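Ancestral D-type dye decolorizing peroxidase (Geotrichum candidum, PDB 7ANV) probably uses its bound haem and hydrogen peroxide to oxidise dyes and related aromatic substrates, as other dye-decolorizing peroxidases do. Local coordinates at residues E21-F26 with V143-G148; F248-K253 with S399-G404; K253-V258 with V467-E472; L257-N262 with K384-D389. All coordinates share one frame; numbering follows the deposited sequence.

Contact 1 of 4, residues E21-F26 with V143-G148; sequences ETYFFF and VILVAG
Val143 sets its CG2 methyl over one face of the Phe25 ring, 3.8 Å from the ring centroid and 22° off the ring normal, a CH-pi contact offset toward the rim. The valine sends CG2 anti to its backbone N while CG1 takes the place between N and the carbonyl carbon (chi1 60°), which brings CG2 against both Phe25 and the edge of the Tyr23 ring. Tyr23, with CG anti to its carbonyl carbon (chi1 -67°), leans over the neighbouring strand until CE2 is 3.8 Å from Leu145 CG. Glu21 stretches out on this same face, its CG 4.0 Å from Ala147 CB; the small alanine suits a place where a long chain must pass. Ile144 is on the other face, and the Phe26 ring crosses it at about a right angle, CE2 to CG1 3.8 Å. The backbones pair antiparallel: Thr22 and Val146 exchange two hydrogen bonds, as do Phe24 and Ile144, where the bond from Phe24 N to Ile144 O, 2.9 Å, is nearly straight. These are the two middle strands of a four-stranded ferredoxin-like sheet, and the chemistry implies a core held by backbone bonds and packed mostly by apolar side chains, with the Glu21 carboxylate answered by Lys18.

Contact 2 of 4, residues F248-K253 with S399-G404; sequences FLVFRK and SNIENG
Phe248 meets the turn 399-404 with two different parts of its side chain. Its ring turns an edge to the backbone of Ser399, CD2 lying 3.2 Å from Ser399 O and near the ring plane, so that the weakly positive rim of the ring faces the partly negative carbonyl oxygen. Its CB, in turn, packs against Ile401 CG1 at 3.6 Å, the two side chains crossing at about a right angle. Ile401 holds CG1 anti to its carbonyl carbon (chi1 -68°) and extends CD1 beyond it (chi2 178°), which brings the long branch across CB of the phenylalanine, with the isoleucine CD1 near CD1 of the ring. Val250, two residues on and on the same side of the strand, adds a lighter touch, CG2 to Ile401 CG1 at 4.2 Å. With a serine in place of Phe248, Ser399 O would probably be left without the ring edge it faces, and a gap would open beside Ile401 CD1 where the ring had been.

Farther out, the turn is shaped by its own bonds. Asn400 O accepts from Gly404 N at 3.1 Å, and Asn400 OD1 takes a weak bond from Asn403 N; an asparagine is apt here because its short amide can fold back onto the backbone that follows. Ser399 OG is hydrogen-bonded to Gly223 O, which fixes the start of the turn. Gly404 is the N-cap of helix 405-413. The turn therefore links strand 391-398, the hydrogen-bonded neighbour of strand 247-256, to a helix whose Phe405 touches Val250, while Tyr473 of strand 466-476 packs on both Val250 and Ile401.

Contact 3 of 4, residues K253-V258 with V467-E472; sequences KLQQLV and VPRGGE. With HEM (protoporphyrin IX containing Fe), chain B.
Lys253, Leu254 and Gln255 pair with Val467, Pro468 and Arg469 as antiparallel strands at one side of the second four-stranded sheet, in the alpha+beta ferredoxin-like fold of dye-decolorizing peroxidases; strand 466-476 is outermost in that sheet. Gln255 and Val467 form a hydrogen-bonded pair, with Val467 N 2.8 Å from Gln255 O. Leu254 and Pro468 are a non-hydrogen-bonded pair, where a proline without an N-H costs no bond to this partner. Their side chains lie on the haem side: Leu254 splits its branches, CD2 against Pro468 CB at 4.0 Å and CD1 against the vinyl carbon CAB of the haem at 3.7 Å. Gln256 also borders the haem, its NE2 3.6 Å from the methyl CMB while hydrogen-bonded to Glu193. Gly470 has a positive phi of 130°, at which a side chain would press on the preceding carbonyl O.

On the opposite face the Lys253 chain crosses that of Arg469 obliquely, CD to CB 3.9 Å, its amine in salt bridges with Asp132 and Asp389. The extended Gln255 (chi1 -178°) carries OE1 to the guanidinium edge of Arg469. Two nitrogens, NE at 2.7 Å and NH2 at 2.8 Å, grip that oxygen side-on, in the carbonyl plane. A leucine in place of Arg469 would probably leave Gln255 OE1 without either of these donors and set the amide free to turn. Val467 CG1 lies over the centre of one guanidinium face.

Contact 4 of 4, residues L257-N262 with K384-D389; sequences LVPEFN and KKTKHD. With SO4 (sulfate ion), chain D; SO4 (sulfate ion), chain G.
Thr386 OG1 gives a short hydrogen bond of 2.6 Å to Glu260 OE1, using the syn lone pair of that oxygen, and accepts a second bond at 2.8 Å from a water that itself takes the Val258 N-H. The other carboxylate oxygen, Glu260 OE2, receives Thr386 N at 2.9 Å in a nearly straight bond (178°), although the donor stands 31° out of the carboxylate plane. Glu260 thus clasps one threonine by backbone and side chain together. Its bend at chi2 (86°) folds the carboxylate back toward the loop, and a threonine suits the place because its hydroxyl, with OG1 anti to the carbonyl carbon, lies beside its own N-H. Pro259 packs close by, CB 3.4 Å from Lys384 C; a proline fits the first turn of a helix, where an N-H is not needed for the helical bonds. Farther along the exposed loop, His388 binds two sulfates, probably from the crystallisation liquor, through ND1 and NE2. Lys384, with positive phi, is the C-prime residue of the Schellman motif that ends helix 378-383; the loop leaving that motif is fastened to the N-terminal turn of helix 258-267.

How the contacts relate
Contact 1 and contact 3 are antiparallel strand pairs in two different four-stranded sheets, whereas contact 2 ties loop 399-404 to the beginning of strand 247-256, and contact 4 ties loop 384-389 to the first turn of helix 258-267, which follows that strand. Contacts 1 to 3 are buried. Contact 1 is largely apolar and abuts contact 2 through Phe251, whose ring meets Tyr23 and Phe25 edge-to-face, joining the two sheets. Contact 2 passes along strand 247-256 into contact 3, sharing Lys253, and there the haem appears on one face and polar groups on the other. Contact 4, partly buried, relies on a carboxylate; Asp389 links it back to Lys253 by a salt bridge.

Contact 1 of 4, residues E21-F26 with V143-G148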
# COMPACT_ATOMS: atom_id res chain seq x y z
N GLU A 21 5.39 -4.67 -13.25
CA GLU A 21 4.75 -3.35 -13.41
C GLU A 21 5.87 -2.32 -13.38
O GLU A 21 6.71 -2.42 -12.48
CB GLU A 21 3.73 -3.15 -12.28
CG GLU A 21 2.91 -1.89 -12.39
CD GLU A 21 1.89 -1.80 -11.25
OE1 GLU A 21 2.16 -2.41 -10.17
OE2 GLU A 21 0.88 -1.10 -11.45
N THR A 22 5.80 -1.33 -14.25
CA THR A 22 6.80 -0.26 -14.30
C THR A 22 6.09 1.04 -13.97
O THR A 22 4.97 1.27 -14.45
CB THR A 22 7.51 -0.21 -15.66
OG1 THR A 22 8.34 -1.37 -15.74
CG2 THR A 22 8.37 1.03 -15.77
N TYR A 23 6.69 1.82 -13.09
CA TYR A 23 6.24 3.18 -12.77
C TYR A 23 7.18 4.14 -13.47
O TYR A 23 8.37 4.14 -13.17
CB TYR A 23 6.26 3.33 -11.25
CG TYR A 23 5.23 2.48 -10.59
CD1 TYR A 23 5.52 1.18 -10.23
CD2 TYR A 23 3.99 2.98 -10.28
CE1 TYR A 23 4.58 0.37 -9.63
CE2 TYR A 23 3.04 2.19 -9.67
CZ TYR A 23 3.34 0.89 -9.33
OH TYR A 23 2.43 0.09 -8.72
N PHE A 24 6.63 4.94 -14.39
CA PHE A 24 7.37 5.95 -15.18
C PHE A 24 7.01 7.33 -14.64
O PHE A 24 5.88 7.85 -14.90
CB PHE A 24 7.03 5.74 -16.65
CG PHE A 24 7.75 6.65 -17.60
CD1 PHE A 24 7.28 7.93 -17.83
CD2 PHE A 24 8.83 6.19 -18.31
CE1 PHE A 24 7.92 8.73 -18.78
CE2 PHE A 24 9.47 7.00 -19.24
CZ PHE A 24 9.01 8.27 -19.45
N PHE A 25 7.91 7.90 -13.84
CA PHE A 25 7.67 9.21 -13.18
C PHE A 25 8.21 10.27 -14.13
O PHE A 25 9.35 10.16 -14.64
CB PHE A 25 8.38 9.29 -11.82
CG PHE A 25 7.87 8.29 -10.84
CD1 PHE A 25 6.76 8.58 -10.05
CD2 PHE A 25 8.50 7.07 -10.66
CE1 PHE A 25 6.30 7.67 -9.13
CE2 PHE A 25 8.02 6.15 -9.75
CZ PHE A 25 6.94 6.46 -8.96
N PHE A 26 7.40 11.26 -14.43
CA PHE A 26 7.77 12.23 -15.48
C PHE A 26 7.55 13.65 -15.02
O PHE A 26 6.78 13.93 -14.09
CB PHE A 26 6.99 11.96 -16.77
CG PHE A 26 5.50 12.15 -16.64
CD1 PHE A 26 4.91 13.38 -16.88
CD2 PHE A 26 4.68 11.08 -16.30
CE1 PHE A 26 3.54 13.55 -16.76
CE2 PHE A 26 3.32 11.26 -16.17
CZ PHE A 26 2.75 12.48 -16.40
N VAL A 143 2.86 10.17 -12.96
CA VAL A 143 3.38 8.81 -13.10
C VAL A 143 2.47 8.09 -14.06
O VAL A 143 1.24 8.21 -13.98
CB VAL A 143 3.51 8.12 -11.74
CG1 VAL A 143 2.21 7.98 -10.96
CG2 VAL A 143 4.19 6.75 -11.91
N ILE A 144 3.09 7.34 -14.93
CA ILE A 144 2.38 6.38 -15.81
C ILE A 144 2.69 5.02 -15.24
O ILE A 144 3.87 4.69 -15.07
CB ILE A 144 2.79 6.52 -17.28
CG1 ILE A 144 2.48 7.93 -17.78
CG2 ILE A 144 2.08 5.47 -18.12
CD1 ILE A 144 2.96 8.23 -19.16
N LEU A 145 1.64 4.24 -15.00
CA LEU A 145 1.73 2.84 -14.50
C LEU A 145 1.53 1.92 -15.69
O LEU A 145 0.49 2.03 -16.38
CB LEU A 145 0.56 2.58 -13.56
CG LEU A 145 0.49 3.25 -12.21
CD1 LEU A 145 0.06 4.70 -12.39
CD2 LEU A 145 -0.51 2.47 -11.35
N VAL A 146 2.45 1.01 -15.92
CA VAL A 146 2.25 -0.01 -16.98
C VAL A 146 2.42 -1.39 -16.33
O VAL A 146 3.53 -1.74 -15.90
CB VAL A 146 3.22 0.21 -18.17
CG1 VAL A 146 2.88 -0.76 -19.29
CG2 VAL A 146 3.19 1.66 -18.66
N ALA A 147 1.35 -2.16 -16.29
CA ALA A 147 1.28 -3.49 -15.65
C ALA A 147 1.14 -4.54 -16.75
O ALA A 147 0.56 -4.26 -17.78
CB ALA A 147 0.09 -3.51 -14.72
N GLY A 148 1.77 -5.70 -16.62
CA GLY A 148 1.68 -6.71 -17.66
C GLY A 148 2.03 -8.09 -17.17
O GLY A 148 2.50 -8.27 -16.02

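Contact 2 of 4, residues F248-K253 with S399-G404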
# COMPACT_ATOMS: atom_id res chain seq x y z
N PHE A 248 -7.06 9.44 -5.19
CA PHE A 248 -5.67 9.80 -4.85
C PHE A 248 -4.82 8.54 -4.72
O PHE A 248 -5.22 7.57 -4.03
CB PHE A 248 -5.62 10.64 -3.57
CG PHE A 248 -6.28 11.97 -3.76
CD1 PHE A 248 -5.53 13.02 -4.27
CD2 PHE A 248 -7.60 12.18 -3.40
CE1 PHE A 248 -6.12 14.26 -4.50
CE2 PHE A 248 -8.18 13.43 -3.62
CZ PHE A 248 -7.43 14.47 -4.12
N LEU A 249 -3.71 8.55 -5.46
CA LEU A 249 -2.71 7.49 -5.53
C LEU A 249 -1.55 7.90 -4.63
O LEU A 249 -0.82 8.81 -4.98
CB LEU A 249 -2.27 7.36 -6.98
CG LEU A 249 -1.44 6.14 -7.39
CD1 LEU A 249 -1.32 6.06 -8.90
CD2 LEU A 249 -0.05 6.09 -6.76
N VAL A 250 -1.34 7.17 -3.55
CA VAL A 250 -0.13 7.32 -2.71
C VAL A 250 0.90 6.31 -3.19
O VAL A 250 0.62 5.11 -3.16
CB VAL A 250 -0.45 7.09 -1.22
CG1 VAL A 250 0.85 7.08 -0.42
CG2 VAL A 250 -1.47 8.10 -0.70
N PHE A 251 2.09 6.80 -3.54
CA PHE A 251 3.24 5.96 -3.89
C PHE A 251 4.32 6.07 -2.81
O PHE A 251 4.72 7.18 -2.51
CB PHE A 251 3.76 6.31 -5.29
CG PHE A 251 4.84 5.36 -5.76
CD1 PHE A 251 6.16 5.56 -5.36
CD2 PHE A 251 4.55 4.30 -6.61
CE1 PHE A 251 7.15 4.66 -5.76
CE2 PHE A 251 5.53 3.39 -6.98
CZ PHE A 251 6.83 3.59 -6.57
N ARG A 252 4.80 4.95 -2.31
CA ARG A 252 5.98 4.89 -1.44
C ARG A 252 6.90 3.76 -1.88
O ARG A 252 6.46 2.62 -1.99
CB ARG A 252 5.58 4.61 0.02
CG ARG A 252 4.58 5.57 0.61
CD ARG A 252 5.24 6.73 1.29
NE ARG A 252 5.83 6.36 2.56
CZ ARG A 252 6.75 7.05 3.25
NH1 ARG A 252 7.34 8.12 2.74
NH2 ARG A 252 7.09 6.63 4.46
N LYS A 253 8.15 4.10 -2.13
CA LYS A 253 9.21 3.09 -2.32
C LYS A 253 9.73 2.69 -0.95
O LYS A 253 10.33 3.54 -0.26
CB LYS A 253 10.32 3.62 -3.23
CG LYS A 253 11.39 2.59 -3.48
CD LYS A 253 12.59 3.07 -4.27
CE LYS A 253 13.66 2.00 -4.21
NZ LYS A 253 14.92 2.39 -4.89
N SER A 399 -10.14 8.44 -1.47
CA SER A 399 -10.66 9.76 -1.87
C SER A 399 -10.02 10.85 -1.03
O SER A 399 -10.14 11.99 -1.42
CB SER A 399 -12.15 9.83 -1.71
OG SER A 399 -12.53 9.59 -0.36
N ASN A 400 -9.46 10.50 0.13
CA ASN A 400 -8.97 11.49 1.10
C ASN A 400 -7.67 10.99 1.73
O ASN A 400 -7.71 10.06 2.57
CB ASN A 400 -10.08 11.68 2.12
CG ASN A 400 -9.89 12.88 2.99
OD1 ASN A 400 -8.88 12.95 3.71
ND2 ASN A 400 -10.84 13.79 2.94
N ILE A 401 -6.54 11.58 1.33
CA ILE A 401 -5.21 11.07 1.78
C ILE A 401 -5.12 11.22 3.31
O ILE A 401 -4.59 10.30 3.98
CB ILE A 401 -4.07 11.80 1.04
CG1 ILE A 401 -4.03 11.44 -0.45
CG2 ILE A 401 -2.73 11.48 1.69
CD1 ILE A 401 -2.98 12.17 -1.18
N GLU A 402 -5.70 12.30 3.85
CA GLU A 402 -5.65 12.58 5.32
C GLU A 402 -6.37 11.49 6.09
O GLU A 402 -5.96 11.14 7.19
CB GLU A 402 -6.31 13.92 5.61
CG GLU A 402 -5.37 15.05 5.20
CD GLU A 402 -5.43 15.62 3.79
OE1 GLU A 402 -4.93 16.79 3.63
OE2 GLU A 402 -5.95 14.94 2.86
N ASN A 403 -7.43 10.95 5.52
CA ASN A 403 -8.29 9.97 6.22
C ASN A 403 -7.73 8.55 6.08
O ASN A 403 -8.03 7.72 6.95
CB ASN A 403 -9.72 9.97 5.68
CG ASN A 403 -10.51 11.18 6.11
OD1 ASN A 403 -10.08 11.91 7.00
ND2 ASN A 403 -11.66 11.40 5.49
N GLY A 404 -7.03 8.28 4.98
CA GLY A 404 -6.49 6.96 4.62
C GLY A 404 -5.04 6.80 4.96
O GLY A 404 -4.71 6.73 6.18

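Contact 3 of 4, residues K253-V258 with V467-E472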
# COMPACT_ATOMS: atom_id res chain seq x y z
N LYS A 253 8.15 4.10 -2.13
CA LYS A 253 9.21 3.09 -2.32
C LYS A 253 9.73 2.69 -0.95
O LYS A 253 10.33 3.54 -0.26
CB LYS A 253 10.32 3.62 -3.23
CG LYS A 253 11.39 2.59 -3.48
CD LYS A 253 12.59 3.07 -4.27
CE LYS A 253 13.66 2.00 -4.21
NZ LYS A 253 14.92 2.39 -4.89
N LEU A 254 9.45 1.47 -0.52
CA LEU A 254 9.78 0.99 0.84
C LEU A 254 10.81 -0.15 0.69
O LEU A 254 10.45 -1.29 0.34
CB LEU A 254 8.54 0.51 1.58
CG LEU A 254 7.45 1.56 1.69
CD1 LEU A 254 6.22 0.99 2.39
CD2 LEU A 254 7.98 2.81 2.41
N GLN A 255 12.06 0.19 0.96
CA GLN A 255 13.16 -0.80 0.93
C GLN A 255 12.98 -1.80 2.08
O GLN A 255 12.69 -1.34 3.21
CB GLN A 255 14.49 -0.08 1.04
CG GLN A 255 15.63 -1.07 0.96
CD GLN A 255 16.97 -0.43 1.20
OE1 GLN A 255 17.07 0.77 1.45
NE2 GLN A 255 18.01 -1.26 1.13
N GLN A 256 13.18 -3.10 1.85
CA GLN A 256 13.07 -4.13 2.91
C GLN A 256 14.44 -4.76 3.16
O GLN A 256 15.15 -5.05 2.21
CB GLN A 256 12.03 -5.17 2.53
CG GLN A 256 10.62 -4.58 2.59
CD GLN A 256 9.60 -5.53 2.05
OE1 GLN A 256 9.13 -5.42 0.91
NE2 GLN A 256 9.22 -6.48 2.88
N LEU A 257 14.76 -4.94 4.45
CA LEU A 257 16.04 -5.55 4.90
C LEU A 257 15.69 -6.96 5.38
O LEU A 257 15.35 -7.16 6.57
CB LEU A 257 16.61 -4.68 6.02
CG LEU A 257 16.90 -3.23 5.63
CD1 LEU A 257 17.53 -2.51 6.83
CD2 LEU A 257 17.78 -3.14 4.41
N VAL A 258 15.66 -7.90 4.43
CA VAL A 258 15.08 -9.25 4.65
C VAL A 258 15.97 -10.08 5.57
O VAL A 258 15.50 -10.60 6.60
CB VAL A 258 14.73 -9.91 3.30
CG1 VAL A 258 14.17 -11.31 3.48
CG2 VAL A 258 13.70 -9.04 2.58
N VAL A 467 12.71 0.71 5.09
CA VAL A 467 13.38 2.03 4.99
C VAL A 467 12.70 2.79 3.87
O VAL A 467 12.80 2.41 2.69
CB VAL A 467 14.89 1.92 4.73
CG1 VAL A 467 15.50 3.30 4.65
CG2 VAL A 467 15.58 1.06 5.80
N PRO A 468 11.92 3.84 4.18
CA PRO A 468 11.30 4.61 3.10
C PRO A 468 12.39 5.27 2.24
O PRO A 468 13.35 5.85 2.79
CB PRO A 468 10.46 5.66 3.82
CG PRO A 468 10.28 5.06 5.23
CD PRO A 468 11.61 4.38 5.51
N ARG A 469 12.23 5.20 0.91
CA ARG A 469 13.19 5.78 -0.06
C ARG A 469 12.53 6.89 -0.86
O ARG A 469 13.22 7.53 -1.67
CB ARG A 469 13.78 4.66 -0.91
CG ARG A 469 14.62 3.69 -0.10
CD ARG A 469 15.83 4.37 0.53
NE ARG A 469 16.70 3.45 1.26
CZ ARG A 469 17.70 3.80 2.09
NH1 ARG A 469 17.96 5.07 2.34
NH2 ARG A 469 18.42 2.85 2.69
N GLY A 470 11.28 7.21 -0.57
CA GLY A 470 10.64 8.36 -1.23
C GLY A 470 9.30 8.00 -1.80
O GLY A 470 8.96 6.82 -1.91
N GLY A 471 8.62 9.01 -2.29
CA GLY A 471 7.35 8.80 -2.97
C GLY A 471 6.69 10.12 -3.20
O GLY A 471 7.36 11.18 -3.05
N GLU A 472 5.48 10.05 -3.71
CA GLU A 472 4.68 11.25 -3.98
C GLU A 472 3.20 10.92 -3.86
O GLU A 472 2.79 9.74 -3.91
CB GLU A 472 5.12 11.82 -5.34
CG GLU A 472 4.44 13.14 -5.66
CD GLU A 472 4.64 14.23 -4.61
OE1 GLU A 472 5.51 15.10 -4.83
OE2 GLU A 472 3.91 14.24 -3.58
CHA HEM B . -1.86 -5.76 5.02
CHB HEM B . 2.93 -6.26 4.52
CHC HEM B . 3.37 -1.39 4.17
CHD HEM B . -1.37 -0.95 5.07
C1A HEM B . -0.59 -6.30 4.90
C2A HEM B . -0.30 -7.68 4.91
C3A HEM B . 1.04 -7.83 4.79
C4A HEM B . 1.59 -6.53 4.67
CMA HEM B . 1.82 -9.14 4.73
CAA HEM B . -1.30 -8.82 5.11
CBA HEM B . -2.12 -9.19 3.88
CGA HEM B . -3.53 -8.70 3.91
O1A HEM B . -4.26 -8.65 4.92
O2A HEM B . -4.00 -8.35 2.87
C1B HEM B . 3.45 -4.96 4.38
C2B HEM B . 4.84 -4.68 4.14
C3B HEM B . 4.98 -3.33 4.02
C4B HEM B . 3.61 -2.76 4.19
CMB HEM B . 5.95 -5.69 4.04
CAB HEM B . 6.17 -2.50 3.72
CBB HEM B . 7.29 -2.95 3.10
C1C HEM B . 2.10 -0.83 4.41
C2C HEM B . 1.81 0.54 4.51
C3C HEM B . 0.46 0.64 4.80
C4C HEM B . -0.06 -0.68 4.87
CMC HEM B . 2.81 1.67 4.33
CAC HEM B . -0.38 1.82 5.04
CBC HEM B . 0.10 2.98 5.44
C1D HEM B . -1.87 -2.26 5.07
C2D HEM B . -3.32 -2.49 5.20
C3D HEM B . -3.44 -3.83 5.20
C4D HEM B . -2.08 -4.40 5.07
CMD HEM B . -4.48 -1.50 5.31
CAD HEM B . -4.74 -4.62 5.30
CBD HEM B . -5.21 -4.80 6.75
CGD HEM B . -6.56 -5.45 6.81
O1D HEM B . -6.68 -6.40 7.63
O2D HEM B . -7.53 -5.04 6.12
NA HEM B . 0.59 -5.59 4.74
NB HEM B . 2.77 -3.80 4.38
NC HEM B . 0.97 -1.57 4.68
ND HEM B . -1.15 -3.40 5.03
FE HEM B . 0.75 -3.62 4.77

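Contact 4 of 4, residues L257-N262 with K384-D389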
# COMPACT_ATOMS: atom_id res chain seq x y z
N LEU A 257 14.76 -4.94 4.45
CA LEU A 257 16.04 -5.55 4.90
C LEU A 257 15.69 -6.96 5.38
O LEU A 257 15.35 -7.16 6.57
CB LEU A 257 16.61 -4.68 6.02
CG LEU A 257 16.90 -3.23 5.63
CD1 LEU A 257 17.53 -2.51 6.83
CD2 LEU A 257 17.78 -3.14 4.41
N VAL A 258 15.66 -7.90 4.43
CA VAL A 258 15.08 -9.25 4.65
C VAL A 258 15.97 -10.08 5.57
O VAL A 258 15.50 -10.60 6.60
CB VAL A 258 14.73 -9.91 3.30
CG1 VAL A 258 14.17 -11.31 3.48
CG2 VAL A 258 13.70 -9.04 2.58
N PRO A 259 17.28 -10.18 5.34
CA PRO A 259 18.12 -10.96 6.26
C PRO A 259 18.09 -10.39 7.68
O PRO A 259 18.10 -11.18 8.64
CB PRO A 259 19.53 -10.85 5.64
CG PRO A 259 19.28 -10.50 4.22
CD PRO A 259 18.03 -9.65 4.19
N GLU A 260 18.01 -9.06 7.79
CA GLU A 260 17.94 -8.34 9.09
C GLU A 260 16.62 -8.68 9.80
O GLU A 260 16.64 -8.99 11.00
CB GLU A 260 18.16 -6.84 8.86
CG GLU A 260 19.56 -6.50 8.43
CD GLU A 260 19.86 -6.57 6.95
OE1 GLU A 260 18.98 -7.03 6.15
OE2 GLU A 260 20.94 -6.07 6.57
N PHE A 261 15.50 -8.69 9.09
CA PHE A 261 14.20 -9.12 9.65
C PHE A 261 14.32 -10.56 10.15
O PHE A 261 13.91 -10.91 11.29
CB PHE A 261 13.12 -8.94 8.58
CG PHE A 261 11.75 -9.34 9.02
CD1 PHE A 261 10.96 -8.46 9.74
CD2 PHE A 261 11.23 -10.57 8.69
CE1 PHE A 261 9.70 -8.84 10.15
CE2 PHE A 261 9.96 -10.94 9.09
CZ PHE A 261 9.19 -10.06 9.80
N ASN A 262 14.88 -11.42 9.30
CA ASN A 262 15.01 -12.86 9.63
C ASN A 262 15.89 -13.03 10.87
O ASN A 262 15.58 -13.88 11.71
CB ASN A 262 15.51 -13.64 8.41
CG ASN A 262 14.38 -13.90 7.44
OD1 ASN A 262 13.23 -14.05 7.87
ND2 ASN A 262 14.72 -13.98 6.16
N LYS A 384 23.63 -12.78 6.73
CA LYS A 384 22.51 -12.10 7.43
C LYS A 384 22.58 -10.60 7.18
O LYS A 384 22.22 -9.81 8.08
CB LYS A 384 22.53 -12.41 8.94
CG LYS A 384 22.59 -13.88 9.28
CD LYS A 384 22.45 -14.11 10.77
CE LYS A 384 22.71 -15.54 11.19
NZ LYS A 384 21.68 -16.47 10.67
N LYS A 385 23.00 -10.17 6.00
CA LYS A 385 23.13 -8.73 5.72
C LYS A 385 22.62 -8.45 4.30
O LYS A 385 23.02 -9.20 3.38
CB LYS A 385 24.58 -8.30 5.91
CG LYS A 385 24.81 -6.83 5.57
CD LYS A 385 26.24 -6.33 5.70
CE LYS A 385 26.38 -4.91 5.16
NZ LYS A 385 27.65 -4.28 5.58
N THR A 386 21.81 -7.40 4.15
CA THR A 386 21.31 -6.89 2.86
C THR A 386 22.49 -6.34 2.04
O THR A 386 23.27 -5.50 2.58
CB THR A 386 20.26 -5.80 3.04
OG1 THR A 386 19.13 -6.48 3.58
CG2 THR A 386 19.86 -5.10 1.76
N LYS A 387 22.60 -6.80 0.80
CA LYS A 387 23.53 -6.24 -0.22
C LYS A 387 22.75 -5.58 -1.36
O LYS A 387 23.30 -4.67 -1.97
CB LYS A 387 24.50 -7.34 -0.66
CG LYS A 387 25.34 -7.91 0.47
CD LYS A 387 26.32 -9.03 0.03
CE LYS A 387 27.57 -8.52 -0.66
NZ LYS A 387 28.69 -9.48 -0.46
N HIS A 388 21.50 -5.97 -1.64
CA HIS A 388 20.78 -5.57 -2.86
C HIS A 388 19.50 -4.82 -2.48
O HIS A 388 18.93 -5.13 -1.42
CB HIS A 388 20.51 -6.80 -3.73
CG HIS A 388 21.78 -7.47 -4.13
ND1 HIS A 388 22.66 -6.85 -4.97
CD2 HIS A 388 22.35 -8.62 -3.73
CE1 HIS A 388 23.73 -7.62 -5.11
NE2 HIS A 388 23.56 -8.72 -4.37
N ASP A 389 19.11 -3.86 -3.31
CA ASP A 389 17.89 -3.04 -3.09
C ASP A 389 16.69 -3.92 -3.47
O ASP A 389 16.64 -4.39 -4.63
CB ASP A 389 17.95 -1.75 -3.91
CG ASP A 389 16.86 -0.74 -3.61
OD1 ASP A 389 16.21 -0.85 -2.54
OD2 ASP A 389 16.64 0.14 -4.50
S SO4 D . 21.42 -3.79 -6.38
O1 SO4 D . 20.43 -4.77 -6.74
O2 SO4 D . 20.93 -2.95 -5.32
O3 SO4 D . 22.64 -4.44 -5.96
O4 SO4 D . 21.69 -2.96 -7.52
S SO4 G . 25.88 -11.25 -3.58
O1 SO4 G . 24.80 -11.00 -2.64
O2 SO4 G . 25.72 -12.57 -4.16
O3 SO4 G . 25.85 -10.27 -4.65
O4 SO4 G . 27.13 -11.16 -2.87
O HOH W 1 16.92 -7.11 1.95